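Local coordinates for heptaprenyl diphosphate synthase (HEPPP synthase) subunit 1 family protein (Staphylococcus aureus, PDB 5H9D) that probably serves as the partner subunit of a two-component prenyltransferase that makes heptaprenyl diphosphate, pairing with a farnesyl pyrophosphate synthetase-like chain, at residues Leu91-Glu96 and Tyr134-His139; Lys45-Thr50 and Ala79-Leu84; Asp39-Ala44 and Ser138-Asn143; Val102-Leu107 and Val126-Leu131. All coordinates share one frame; numbering follows the deposited sequence.

Interaction 1: residues Leu91-Glu96 and Tyr134-His139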
loop_
_atom_site.group_PDB
_atom_site.type_symbol
_atom_site.label_atom_id
_atom_site.label_comp_id
_atom_site.label_asym_id
_atom_site.label_seq_id
_atom_site.Cartn_x
_atom_site.Cartn_y
_atom_site.Cartn_z
ATOM N N LEU C 91 -3.076 21.250 -4.364
ATOM C CA LEU C 91 -4.047 20.261 -3.939
ATOM C C LEU C 91 -5.096 19.851 -4.978
ATOM O O LEU C 91 -5.378 18.663 -5.119
ATOM C CB LEU C 91 -4.720 20.729 -2.650
ATOM C CG LEU C 91 -5.520 19.635 -1.967
ATOM C CD1 LEU C 91 -5.691 19.982 -0.499
ATOM C CD2 LEU C 91 -6.854 19.490 -2.668
ATOM N N SER C 92 -5.676 20.807 -5.701
ATOM C CA SER C 92 -6.688 20.468 -6.710
ATOM C C SER C 92 -6.170 19.545 -7.799
ATOM O O SER C 92 -6.939 18.770 -8.367
ATOM C CB SER C 92 -7.262 21.726 -7.367
ATOM O OG SER C 92 -8.529 22.031 -6.813
ATOM N N PHE C 93 -4.875 19.648 -8.098
ATOM C CA PHE C 93 -4.246 18.820 -9.117
ATOM C C PHE C 93 -4.275 17.368 -8.681
ATOM O O PHE C 93 -4.362 16.467 -9.518
ATOM C CB PHE C 93 -2.803 19.266 -9.342
ATOM C CG PHE C 93 -1.998 18.329 -10.199
ATOM C CD1 PHE C 93 -2.509 17.845 -11.398
ATOM C CD2 PHE C 93 -0.719 17.952 -9.819
ATOM C CE1 PHE C 93 -1.752 16.995 -12.213
ATOM C CE2 PHE C 93 0.047 17.109 -10.614
ATOM C CZ PHE C 93 -0.470 16.627 -11.819
ATOM N N GLN C 94 -4.211 17.152 -7.365
ATOM C CA GLN C 94 -4.240 15.803 -6.816
ATOM C C GLN C 94 -5.609 15.119 -6.955
ATOM O O GLN C 94 -5.695 13.887 -6.907
ATOM C CB GLN C 94 -3.830 15.793 -5.348
ATOM C CG GLN C 94 -3.559 14.371 -4.868
ATOM C CD GLN C 94 -3.593 14.228 -3.365
ATOM O OE1 GLN C 94 -4.655 14.335 -2.743
ATOM N NE2 GLN C 94 -2.428 13.984 -2.766
ATOM N N ASN C 95 -6.661 15.923 -7.113
ATOM C CA ASN C 95 -8.032 15.439 -7.278
ATOM C C ASN C 95 -8.103 14.978 -8.719
ATOM O O ASN C 95 -8.187 13.777 -9.000
ATOM C CB ASN C 95 -9.030 16.588 -7.024
ATOM C CG ASN C 95 -10.525 16.160 -7.136
ATOM O OD1 ASN C 95 -11.213 16.552 -8.080
ATOM N ND2 ASN C 95 -11.022 15.384 -6.161
ATOM N N GLU C 96 -8.038 15.944 -9.629
ATOM C CA GLU C 96 -8.075 15.672 -11.065
ATOM C C GLU C 96 -7.217 14.473 -11.451
ATOM O O GLU C 96 -7.638 13.609 -12.217
ATOM C CB GLU C 96 -7.565 16.890 -11.835
ATOM C CG GLU C 96 -8.448 18.112 -11.739
ATOM C CD GLU C 96 -9.645 18.013 -12.676
ATOM O OE1 GLU C 96 -10.539 17.163 -12.407
ATOM O OE2 GLU C 96 -9.684 18.773 -13.686
ATOM N N TYR C 134 -2.505 14.712 -20.689
ATOM C CA TYR C 134 -3.567 15.668 -20.993
ATOM C C TYR C 134 -3.897 16.518 -19.789
ATOM O O TYR C 134 -3.887 17.740 -19.890
ATOM C CB TYR C 134 -4.844 14.958 -21.474
ATOM C CG TYR C 134 -6.081 15.854 -21.557
ATOM C CD1 TYR C 134 -6.768 16.243 -20.404
ATOM C CD2 TYR C 134 -6.553 16.327 -22.785
ATOM C CE1 TYR C 134 -7.885 17.081 -20.468
ATOM C CE2 TYR C 134 -7.678 17.171 -22.860
ATOM C CZ TYR C 134 -8.334 17.543 -21.694
ATOM O OH TYR C 134 -9.421 18.387 -21.736
ATOM N N ILE C 135 -4.190 15.887 -18.652
ATOM C CA ILE C 135 -4.545 16.647 -17.455
ATOM C C ILE C 135 -3.330 17.271 -16.745
ATOM O O ILE C 135 -3.478 18.239 -16.005
ATOM C CB ILE C 135 -5.401 15.787 -16.418
ATOM C CG1 ILE C 135 -4.517 15.222 -15.326
ATOM C CG2 ILE C 135 -6.078 14.619 -17.084
ATOM C CD1 ILE C 135 -4.400 16.119 -14.163
ATOM N N THR C 136 -2.130 16.742 -16.958
ATOM C CA THR C 136 -0.980 17.339 -16.295
ATOM C C THR C 136 -0.683 18.665 -16.986
ATOM O O THR C 136 -0.596 19.704 -16.326
ATOM C CB THR C 136 0.298 16.467 -16.355
ATOM O OG1 THR C 136 -0.027 15.077 -16.239
ATOM C CG2 THR C 136 1.197 16.826 -15.186
ATOM N N LEU C 137 -0.538 18.622 -18.313
ATOM C CA LEU C 137 -0.266 19.817 -19.123
ATOM C C LEU C 137 -1.415 20.837 -19.003
ATOM O O LEU C 137 -1.195 22.004 -18.672
ATOM C CB LEU C 137 -0.094 19.441 -20.606
ATOM C CG LEU C 137 0.930 18.398 -21.101
ATOM C CD1 LEU C 137 0.600 18.002 -22.534
ATOM C CD2 LEU C 137 2.347 18.939 -21.024
ATOM N N SER C 138 -2.642 20.389 -19.255
ATOM C CA SER C 138 -3.809 21.271 -19.196
ATOM C C SER C 138 -4.235 21.746 -17.803
ATOM O O SER C 138 -5.408 22.038 -17.564
ATOM C CB SER C 138 -4.998 20.597 -19.890
ATOM O OG SER C 138 -5.362 19.410 -19.226
ATOM N N HIS C 139 -3.287 21.831 -16.883
ATOM C CA HIS C 139 -3.595 22.290 -15.537
ATOM C C HIS C 139 -2.621 23.383 -15.150
ATOM O O HIS C 139 -2.917 24.229 -14.309
ATOM C CB HIS C 139 -3.475 21.146 -14.544
ATOM C CG HIS C 139 -3.690 21.561 -13.121
ATOM N ND1 HIS C 139 -4.945 21.733 -12.576
ATOM C CD2 HIS C 139 -2.807 21.845 -12.135
ATOM C CE1 HIS C 139 -4.825 22.102 -11.314
ATOM N NE2 HIS C 139 -3.538 22.178 -11.022
#
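Phe93 and His139 meet where two antiparallel helices cross, their short segments 91-96 and 134-139 running at 153° with axes 10.6 Å apart. The parent helices, 91-112 and 118-140, follow one another in the chain and form a helical hairpin within this all-alpha fold. This is the end of the hairpin far from its turn, and the gap here is filled mainly by the Phe93 side chain. Its chi1 of 170° sets CG opposite the backbone N and carries the ring across to the other helix. His139 answers from there: its NE2 lies 3.4 Å from Phe93 CB, and the backbone CA of Phe93 sits over one face of the imidazole. The two rings are nearly parallel, at 26°, but strongly offset, with centroids 5.3 Å apart. What holds the imidazole is Asp90, just before the first segment; its OD2 is hydrogen-bonded to His139 NE2, while its OD1 takes the backbone N of Phe93. One carboxylate thus ties Phe93 N to the His139 side chain. Farther along, Ile135 comes in at the edge of the phenyl ring, CD1 to Phe93 CE1 3.4 Å, and the same methyl reaches Glu96 CB at 4.0 Å. At the far end of the ring, Phe93 CZ meets the methyl CG2 of Thr136 at 3.8 Å.

Interaction 2: residues Lys45-Thr50 and Ala79-Leu84; sequences KVACLT and AHFYTL
Leu84 and Phe81 pack against Val46, Ala47 and Thr50 in a buried, hydrogen-bond-free contact between two antiparallel helices of the alpha bundle, 43-65 and 70-88. The short segments run at 159° with axes 9.0 Å apart, and the small Ala47 lets its CA come within 5.4 Å of Phe81 CA. Leu84 CD2 is the branch that does most of the touching. It meets Val46 CG1 at 3.6 Å, the two side chains crossing at about a right angle, and it also reaches Ala47 CA at 3.7 Å. Phe81 lies beside this group, with the carbonyl oxygen of Ala47 in the ring plane at its edge and Ala47 CB 4.2 Å from CE1. The CG2 methyl of Thr50 lies 4.3 Å from Phe81 CB and also approaches the His80 ring. Leu8 of helix 4-15 packs on Thr50, while on the far side of helix 70-88 Tyr82 OH is hydrogen-bonded to His130 of the farnesyl pyrophosphate synthetase chain. Since no directional bond spans the two segments, their spacing here depends on the fit of aliphatic groups, with the polar Ala47 O meeting the edge of the Phe81 ring.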
loop_
_atom_site.group_PDB
_atom_site.type_symbol
_atom_site.label_atom_id
_atom_site.label_comp_id
_atom_site.label_asym_id
_atom_site.label_seq_id
_atom_site.Cartn_x
_atom_site.Cartn_y
_atom_site.Cartn_z
ATOM N N LYS C 45 6.107 17.474 -14.079
ATOM C CA LYS C 45 6.448 16.716 -15.272
ATOM C C LYS C 45 6.684 15.286 -14.850
ATOM O O LYS C 45 5.928 14.399 -15.211
ATOM C CB LYS C 45 7.713 17.252 -15.936
ATOM C CG LYS C 45 7.480 18.089 -17.177
ATOM C CD LYS C 45 8.810 18.628 -17.679
ATOM C CE LYS C 45 8.647 19.588 -18.851
ATOM N NZ LYS C 45 9.971 20.177 -19.196
ATOM N N VAL C 46 7.719 15.072 -14.049
ATOM C CA VAL C 46 8.058 13.724 -13.606
ATOM C C VAL C 46 6.934 13.012 -12.847
ATOM O O VAL C 46 6.815 11.786 -12.934
ATOM C CB VAL C 46 9.373 13.720 -12.766
ATOM C CG1 VAL C 46 9.121 14.294 -11.392
ATOM C CG2 VAL C 46 9.954 12.309 -12.710
ATOM N N ALA C 47 6.103 13.750 -12.117
ATOM C CA ALA C 47 5.007 13.085 -11.411
ATOM C C ALA C 47 4.193 12.370 -12.481
ATOM O O ALA C 47 3.937 11.170 -12.387
ATOM C CB ALA C 47 4.136 14.089 -10.657
ATOM N N CYS C 48 3.818 13.109 -13.515
ATOM C CA CYS C 48 3.047 12.545 -14.603
ATOM C C CYS C 48 3.777 11.371 -15.284
ATOM O O CYS C 48 3.161 10.374 -15.662
ATOM C CB CYS C 48 2.726 13.649 -15.613
ATOM S SG CYS C 48 2.112 13.049 -17.190
ATOM N N LEU C 49 5.092 11.477 -15.447
ATOM C CA LEU C 49 5.853 10.397 -16.076
ATOM C C LEU C 49 6.013 9.189 -15.100
ATOM O O LEU C 49 6.110 8.026 -15.536
ATOM C CB LEU C 49 7.218 10.928 -16.555
ATOM C CG LEU C 49 8.178 9.940 -17.253
ATOM C CD1 LEU C 49 7.616 9.402 -18.598
ATOM C CD2 LEU C 49 9.489 10.649 -17.463
ATOM N N THR C 50 5.997 9.468 -13.791
ATOM C CA THR C 50 6.117 8.413 -12.775
ATOM C C THR C 50 4.861 7.551 -12.652
ATOM O O THR C 50 4.938 6.324 -12.589
ATOM C CB THR C 50 6.355 8.970 -11.369
ATOM O OG1 THR C 50 7.221 10.103 -11.437
ATOM C CG2 THR C 50 6.986 7.910 -10.493
ATOM N N ALA C 79 4.205 4.891 -5.015
ATOM C CA ALA C 79 4.230 5.648 -3.774
ATOM C C ALA C 79 5.134 6.850 -4.030
ATOM O O ALA C 79 4.893 7.951 -3.529
ATOM C CB ALA C 79 4.767 4.789 -2.630
ATOM N N HIS C 80 6.164 6.641 -4.841
ATOM C CA HIS C 80 7.060 7.727 -5.158
ATOM C C HIS C 80 6.254 8.864 -5.776
ATOM O O HIS C 80 6.431 10.021 -5.419
ATOM C CB HIS C 80 8.156 7.265 -6.118
ATOM C CG HIS C 80 9.093 8.365 -6.511
ATOM N ND1 HIS C 80 9.152 9.565 -5.831
ATOM C CD2 HIS C 80 9.996 8.457 -7.516
ATOM C CE1 HIS C 80 10.048 10.349 -6.402
ATOM N NE2 HIS C 80 10.574 9.702 -7.426
ATOM N N PHE C 81 5.360 8.517 -6.693
ATOM C CA PHE C 81 4.496 9.488 -7.361
ATOM C C PHE C 81 3.762 10.432 -6.413
ATOM O O PHE C 81 3.513 11.585 -6.766
ATOM C CB PHE C 81 3.450 8.748 -8.216
ATOM C CG PHE C 81 2.271 9.608 -8.656
ATOM C CD1 PHE C 81 2.320 10.336 -9.848
ATOM C CD2 PHE C 81 1.094 9.642 -7.905
ATOM C CE1 PHE C 81 1.226 11.070 -10.285
ATOM C CE2 PHE C 81 -0.004 10.375 -8.335
ATOM C CZ PHE C 81 0.065 11.090 -9.535
ATOM N N TYR C 82 3.401 9.946 -5.224
ATOM C CA TYR C 82 2.647 10.771 -4.279
ATOM C C TYR C 82 3.515 11.692 -3.414
ATOM O O TYR C 82 3.099 12.803 -3.066
ATOM C CB TYR C 82 1.714 9.854 -3.450
ATOM C CG TYR C 82 0.923 10.469 -2.291
ATOM C CD1 TYR C 82 0.416 11.781 -2.334
ATOM C CD2 TYR C 82 0.608 9.690 -1.176
ATOM C CE1 TYR C 82 -0.383 12.279 -1.297
ATOM C CE2 TYR C 82 -0.190 10.179 -0.144
ATOM C CZ TYR C 82 -0.683 11.462 -0.205
ATOM O OH TYR C 82 -1.488 11.872 0.838
ATOM N N THR C 83 4.717 11.250 -3.070
ATOM C CA THR C 83 5.601 12.109 -2.292
ATOM C C THR C 83 5.787 13.330 -3.172
ATOM O O THR C 83 5.947 14.448 -2.685
ATOM C CB THR C 83 6.957 11.455 -2.067
ATOM O OG1 THR C 83 7.384 10.829 -3.281
ATOM C CG2 THR C 83 6.869 10.425 -0.960
ATOM N N LEU C 84 5.744 13.068 -4.478
ATOM C CA LEU C 84 5.876 14.043 -5.552
ATOM C C LEU C 84 4.615 14.913 -5.638
ATOM O O LEU C 84 4.713 16.128 -5.787
ATOM C CB LEU C 84 6.092 13.309 -6.867
ATOM C CG LEU C 84 7.336 13.582 -7.716
ATOM C CD1 LEU C 84 8.586 13.689 -6.845
ATOM C CD2 LEU C 84 7.471 12.452 -8.746
#

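Interaction 3: residues Asp39-Ala44 and Ser138-Asn143; sequences DIPDVA and SHFGIN
Phe140 packs against Pro41 and Ala44, and the apolar contacts between the segments nearly all involve its side chain. Turned with chi1 -61° so that CG lies opposite the carbonyl carbon, it reaches from the weakly bonded C-terminal part of helix 118-140 toward the stretch that leads into helix 43-65. Ala44 approaches the ring obliquely, with CB 3.4 Å from CE2. The Ile40 side chain crosses Phe140 at about a right angle near CB, though the exact position of its CG2 methyl is doubtful. The backbones are closest here, Ile40 and Phe140 having CA atoms 5.3 Å apart. The second kind of interaction is a CH-pi contact. Pro41 CG stands 4.2 Å from the ring centroid, 28° off the normal, so the proline is off-centre, while CD sits 3.5 Å from Phe140 CG. His139 CD2 lies over the face away from Pro41, while the CZ end of the ring points edge-on at the face of Phe93. Polar atoms contribute little: no hydrogen bond joins the segments, and Asp39 OD1 lies 3.7 Å from Phe140 O without being hydrogen-bonded to it. Taken together, this is an aromatic residue packed against a proline-containing loop at one end of the helical bundle, joining the loop before helix 43-65 to the end region of helix 118-140.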
loop_
_atom_site.group_PDB
_atom_site.type_symbol
_atom_site.label_atom_id
_atom_site.label_comp_id
_atom_site.label_asym_id
_atom_site.label_seq_id
_atom_site.Cartn_x
_atom_site.Cartn_y
_atom_site.Cartn_z
ATOM N N ASP C 39 7.135 25.312 -19.783
ATOM C CA ASP C 39 6.318 26.215 -18.971
ATOM C C ASP C 39 5.825 25.663 -17.632
ATOM O O ASP C 39 5.914 26.340 -16.600
ATOM C CB ASP C 39 5.118 26.702 -19.784
ATOM C CG ASP C 39 4.186 27.596 -18.975
ATOM O OD1 ASP C 39 3.423 27.066 -18.129
ATOM O OD2 ASP C 39 4.224 28.834 -19.183
ATOM N N ILE C 40 5.296 24.440 -17.668
ATOM C CA ILE C 40 4.773 23.751 -16.487
ATOM C C ILE C 40 5.880 23.349 -15.512
ATOM O O ILE C 40 6.997 23.020 -15.926
ATOM C CB ILE C 40 3.990 22.492 -16.904
ATOM C CG1 ILE C 40 4.889 21.578 -17.739
ATOM C CG2 ILE C 40 2.763 22.894 -17.705
ATOM C CD1 ILE C 40 4.202 20.354 -18.269
ATOM N N PRO C 41 5.576 23.358 -14.200
ATOM C CA PRO C 41 6.509 23.009 -13.120
ATOM C C PRO C 41 7.415 21.823 -13.423
ATOM O O PRO C 41 7.184 21.063 -14.364
ATOM C CB PRO C 41 5.583 22.737 -11.943
ATOM C CG PRO C 41 4.458 23.699 -12.185
ATOM C CD PRO C 41 4.215 23.555 -13.669
ATOM N N ASP C 42 8.452 21.665 -12.614
ATOM C CA ASP C 42 9.401 20.572 -12.810
ATOM C C ASP C 42 8.835 19.230 -12.360
ATOM O O ASP C 42 8.691 18.287 -13.145
ATOM C CB ASP C 42 10.689 20.861 -12.032
ATOM C CG ASP C 42 11.511 21.965 -12.656
ATOM O OD1 ASP C 42 12.036 21.733 -13.771
ATOM O OD2 ASP C 42 11.621 23.051 -12.034
ATOM N N VAL C 43 8.542 19.161 -11.070
ATOM C CA VAL C 43 7.994 17.966 -10.466
ATOM C C VAL C 43 6.761 17.486 -11.225
ATOM O O VAL C 43 6.626 16.293 -11.522
ATOM C CB VAL C 43 7.619 18.251 -9.012
ATOM C CG1 VAL C 43 8.827 18.037 -8.107
ATOM C CG2 VAL C 43 7.131 19.701 -8.898
ATOM N N ALA C 44 5.873 18.429 -11.539
ATOM C CA ALA C 44 4.640 18.133 -12.257
ATOM C C ALA C 44 4.911 17.328 -13.523
ATOM O O ALA C 44 4.050 16.583 -13.994
ATOM C CB ALA C 44 3.908 19.423 -12.597
ATOM N N SER C 138 -2.642 20.389 -19.255
ATOM C CA SER C 138 -3.809 21.271 -19.196
ATOM C C SER C 138 -4.235 21.746 -17.803
ATOM O O SER C 138 -5.408 22.038 -17.564
ATOM C CB SER C 138 -4.998 20.597 -19.890
ATOM O OG SER C 138 -5.362 19.410 -19.226
ATOM N N HIS C 139 -3.287 21.831 -16.883
ATOM C CA HIS C 139 -3.595 22.290 -15.537
ATOM C C HIS C 139 -2.621 23.383 -15.150
ATOM O O HIS C 139 -2.917 24.229 -14.309
ATOM C CB HIS C 139 -3.475 21.146 -14.544
ATOM C CG HIS C 139 -3.690 21.561 -13.121
ATOM N ND1 HIS C 139 -4.945 21.733 -12.576
ATOM C CD2 HIS C 139 -2.807 21.845 -12.135
ATOM C CE1 HIS C 139 -4.825 22.102 -11.314
ATOM N NE2 HIS C 139 -3.538 22.178 -11.022
ATOM N N PHE C 140 -1.457 23.345 -15.793
ATOM C CA PHE C 140 -0.374 24.291 -15.551
ATOM C C PHE C 140 -0.143 25.235 -16.739
ATOM O O PHE C 140 0.095 26.429 -16.551
ATOM C CB PHE C 140 0.915 23.514 -15.246
ATOM C CG PHE C 140 0.824 22.629 -14.027
ATOM C CD1 PHE C 140 0.751 23.186 -12.749
ATOM C CD2 PHE C 140 0.805 21.244 -14.157
ATOM C CE1 PHE C 140 0.661 22.378 -11.621
ATOM C CE2 PHE C 140 0.714 20.428 -13.039
ATOM C CZ PHE C 140 0.641 20.996 -11.766
ATOM N N GLY C 141 -0.198 24.690 -17.953
ATOM C CA GLY C 141 -0.012 25.495 -19.151
ATOM C C GLY C 141 -1.351 25.754 -19.819
ATOM O O GLY C 141 -1.675 25.124 -20.819
ATOM N N ILE C 142 -2.114 26.691 -19.248
ATOM C CA ILE C 142 -3.458 27.090 -19.702
ATOM C C ILE C 142 -4.421 25.915 -19.944
ATOM O O ILE C 142 -4.026 24.864 -20.461
ATOM C CB ILE C 142 -3.411 28.012 -20.991
ATOM C CG1 ILE C 142 -3.011 29.447 -20.608
ATOM C CG2 ILE C 142 -4.791 28.070 -21.667
ATOM C CD1 ILE C 142 -3.162 30.480 -21.744
ATOM N N ASN C 143 -5.683 26.100 -19.547
ATOM C CA ASN C 143 -6.714 25.074 -19.723
ATOM C C ASN C 143 -6.989 24.840 -21.211
ATOM O O ASN C 143 -6.772 23.736 -21.731
ATOM C CB ASN C 143 -8.017 25.485 -19.017
ATOM C CG ASN C 143 -7.891 25.473 -17.502
ATOM O OD1 ASN C 143 -7.299 26.374 -16.907
ATOM N ND2 ASN C 143 -8.440 24.438 -16.873
#

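Interaction 4: residues Val102-Leu107 and Val126-Leu131; sequences VEINEL and VKIETL
The flat group that matters here is the carboxylate of Glu103, which Lys127 meets from above its plane. Lys127 NZ donates a hydrogen bond to Glu103 OE2 at 2.7 Å, 37° out of that plane, as part of a salt bridge. The other oxygen, OE1, has Leu131 CD2 3.7 Å away and is itself in a salt bridge with Lys99, one turn earlier on the same helix. A long, weak ion pair also links OE2 to Lys24 of the farnesyl pyrophosphate synthetase chain. Glu103 reaches out extended, whereas Lys127 bends at chi2 (-84°) and again near its end, bringing the ammonium group across the glutamate at about a right angle.

Beneath this bridge the two antiparallel helices of the 91-112/118-140 hairpin pack closely, with the axes of the short segments 9.6 Å apart at 147° and Ile104 CA 5.4 Å from Ile128 CA. Ile104 CD1 is the probing atom: it lies 3.3 Å from Leu131 CD2, the two side chains sliding past each other in opposite directions, and it also rests against the backbone at Ile128 CA. Leu107 CD1 packs 3.7 Å from Lys127 CB, so the aliphatic part of the lysine belongs to the apolar layer while its tip serves the charged one. Leu107 CB meets Ile128 CD1 at 4.2 Å.

The chemistry is two-layered, an isoleucine-leucine seam with an ion pair along its flank; with two lysines bonded to it, the Glu103 carboxylate is probably stabilised in its charged form.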
loop_
_atom_site.group_PDB
_atom_site.type_symbol
_atom_site.label_atom_id
_atom_site.label_comp_id
_atom_site.label_asym_id
_atom_site.label_seq_id
_atom_site.Cartn_x
_atom_site.Cartn_y
_atom_site.Cartn_z
ATOM N N VAL C 102 -7.963 6.279 -11.052
ATOM C CA VAL C 102 -8.978 5.233 -10.892
ATOM C C VAL C 102 -9.642 4.936 -12.231
ATOM O O VAL C 102 -9.947 3.795 -12.520
ATOM C CB VAL C 102 -10.092 5.535 -9.756
ATOM C CG1 VAL C 102 -9.805 6.811 -9.014
ATOM C CG2 VAL C 102 -11.486 5.523 -10.343
ATOM N N GLU C 103 -9.823 5.949 -13.062
ATOM C CA GLU C 103 -10.448 5.746 -14.368
ATOM C C GLU C 103 -9.615 4.877 -15.312
ATOM O O GLU C 103 -10.116 3.942 -15.963
ATOM C CB GLU C 103 -10.730 7.091 -15.017
ATOM C CG GLU C 103 -11.188 6.963 -16.445
ATOM C CD GLU C 103 -11.836 8.218 -16.966
ATOM O OE1 GLU C 103 -11.402 9.318 -16.547
ATOM O OE2 GLU C 103 -12.769 8.097 -17.799
ATOM N N ILE C 104 -8.332 5.215 -15.404
ATOM C CA ILE C 104 -7.417 4.434 -16.230
ATOM C C ILE C 104 -7.559 2.976 -15.817
ATOM O O ILE C 104 -7.745 2.108 -16.677
ATOM C CB ILE C 104 -5.968 4.878 -16.015
ATOM C CG1 ILE C 104 -5.751 6.257 -16.655
ATOM C CG2 ILE C 104 -5.018 3.847 -16.572
ATOM C CD1 ILE C 104 -6.279 6.382 -18.108
ATOM N N ASN C 105 -7.487 2.721 -14.502
ATOM C CA ASN C 105 -7.618 1.368 -13.950
ATOM C C ASN C 105 -8.958 0.717 -14.227
ATOM O O ASN C 105 -9.015 -0.462 -14.505
ATOM C CB ASN C 105 -7.334 1.395 -12.455
ATOM C CG ASN C 105 -5.876 1.587 -12.172
ATOM O OD1 ASN C 105 -5.041 0.750 -12.501
ATOM N ND2 ASN C 105 -5.553 2.709 -11.586
ATOM N N GLU C 106 -10.031 1.494 -14.153
ATOM C CA GLU C 106 -11.369 0.982 -14.473
ATOM C C GLU C 106 -11.399 0.611 -15.977
ATOM O O GLU C 106 -11.881 -0.467 -16.344
ATOM C CB GLU C 106 -12.472 2.035 -14.180
ATOM C CG GLU C 106 -12.896 2.171 -12.740
ATOM C CD GLU C 106 -13.873 3.354 -12.518
ATOM O OE1 GLU C 106 -13.642 4.440 -13.101
ATOM O OE2 GLU C 106 -14.861 3.224 -11.755
ATOM N N LEU C 107 -10.891 1.493 -16.843
ATOM C CA LEU C 107 -10.906 1.176 -18.262
ATOM C C LEU C 107 -10.105 -0.084 -18.569
ATOM O O LEU C 107 -10.601 -0.944 -19.278
ATOM C CB LEU C 107 -10.408 2.349 -19.101
ATOM C CG LEU C 107 -11.303 3.597 -19.043
ATOM C CD1 LEU C 107 -10.574 4.806 -19.621
ATOM C CD2 LEU C 107 -12.574 3.342 -19.770
ATOM N N VAL C 126 -7.735 6.169 -26.117
ATOM C CA VAL C 126 -7.258 7.537 -26.133
ATOM C C VAL C 126 -6.980 7.963 -24.710
ATOM O O VAL C 126 -5.893 8.471 -24.422
ATOM C CB VAL C 126 -8.274 8.489 -26.818
ATOM C CG1 VAL C 126 -7.858 9.947 -26.613
ATOM C CG2 VAL C 126 -8.320 8.172 -28.317
ATOM N N LYS C 127 -7.964 7.712 -23.834
ATOM C CA LYS C 127 -7.912 8.035 -22.409
ATOM C C LYS C 127 -6.689 7.404 -21.781
ATOM O O LYS C 127 -5.811 8.113 -21.261
ATOM C CB LYS C 127 -9.138 7.488 -21.677
ATOM C CG LYS C 127 -10.481 8.121 -21.986
ATOM C CD LYS C 127 -10.727 9.347 -21.191
ATOM C CE LYS C 127 -12.163 9.746 -21.358
ATOM N NZ LYS C 127 -12.920 9.592 -20.071
ATOM N N ILE C 128 -6.624 6.074 -21.810
ATOM C CA ILE C 128 -5.477 5.410 -21.217
ATOM C C ILE C 128 -4.153 6.011 -21.735
ATOM O O ILE C 128 -3.213 6.265 -20.965
ATOM C CB ILE C 128 -5.479 3.893 -21.518
ATOM C CG1 ILE C 128 -6.566 3.193 -20.713
ATOM C CG2 ILE C 128 -4.133 3.306 -21.247
ATOM C CD1 ILE C 128 -6.773 1.730 -21.126
ATOM N N GLU C 129 -4.086 6.282 -23.032
ATOM C CA GLU C 129 -2.857 6.798 -23.597
ATOM C C GLU C 129 -2.536 8.287 -23.502
ATOM O O GLU C 129 -1.401 8.658 -23.678
ATOM C CB GLU C 129 -2.776 6.380 -25.035
ATOM C CG GLU C 129 -1.439 5.848 -25.361
ATOM C CD GLU C 129 -1.203 4.503 -24.735
ATOM O OE1 GLU C 129 -1.983 3.564 -25.041
ATOM O OE2 GLU C 129 -0.237 4.396 -23.939
ATOM N N THR C 130 -3.516 9.125 -23.185
ATOM C CA THR C 130 -3.314 10.576 -23.127
ATOM C C THR C 130 -3.713 11.256 -21.820
ATOM O O THR C 130 -3.203 12.322 -21.488
ATOM C CB THR C 130 -4.126 11.285 -24.259
ATOM O OG1 THR C 130 -5.522 10.959 -24.130
ATOM C CG2 THR C 130 -3.638 10.852 -25.631
ATOM N N LEU C 131 -4.638 10.625 -21.097
ATOM C CA LEU C 131 -5.174 11.137 -19.839
ATOM C C LEU C 131 -4.153 11.706 -18.875
ATOM O O LEU C 131 -4.314 12.843 -18.442
ATOM C CB LEU C 131 -5.982 10.047 -19.156
ATOM C CG LEU C 131 -7.084 10.463 -18.178
ATOM C CD1 LEU C 131 -7.989 11.520 -18.824
ATOM C CD2 LEU C 131 -7.895 9.220 -17.765
#

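Interactions 1 and 4 lie on the same pair of helices, 91-112 and 118-140, with centres 14 Å apart; interaction 4 lies within the chain length spanned by interaction 1. Interaction 3 continues from interaction 1 at the end of helix 118-140. The two share Ser138 and His139, and they touch where Phe93 CD2 lies 3.9 Å from Phe140 CZ. Interaction 2 brings in helices 43-65 and 70-88, and its centre is 12 Å from that of interaction 1, which it meets through Cys48 and Thr136. Interactions 3 and 4 are the farthest apart, 20 Å between centres. Helices 70-88 and 91-112 both also face the farnesyl pyrophosphate synthetase chain.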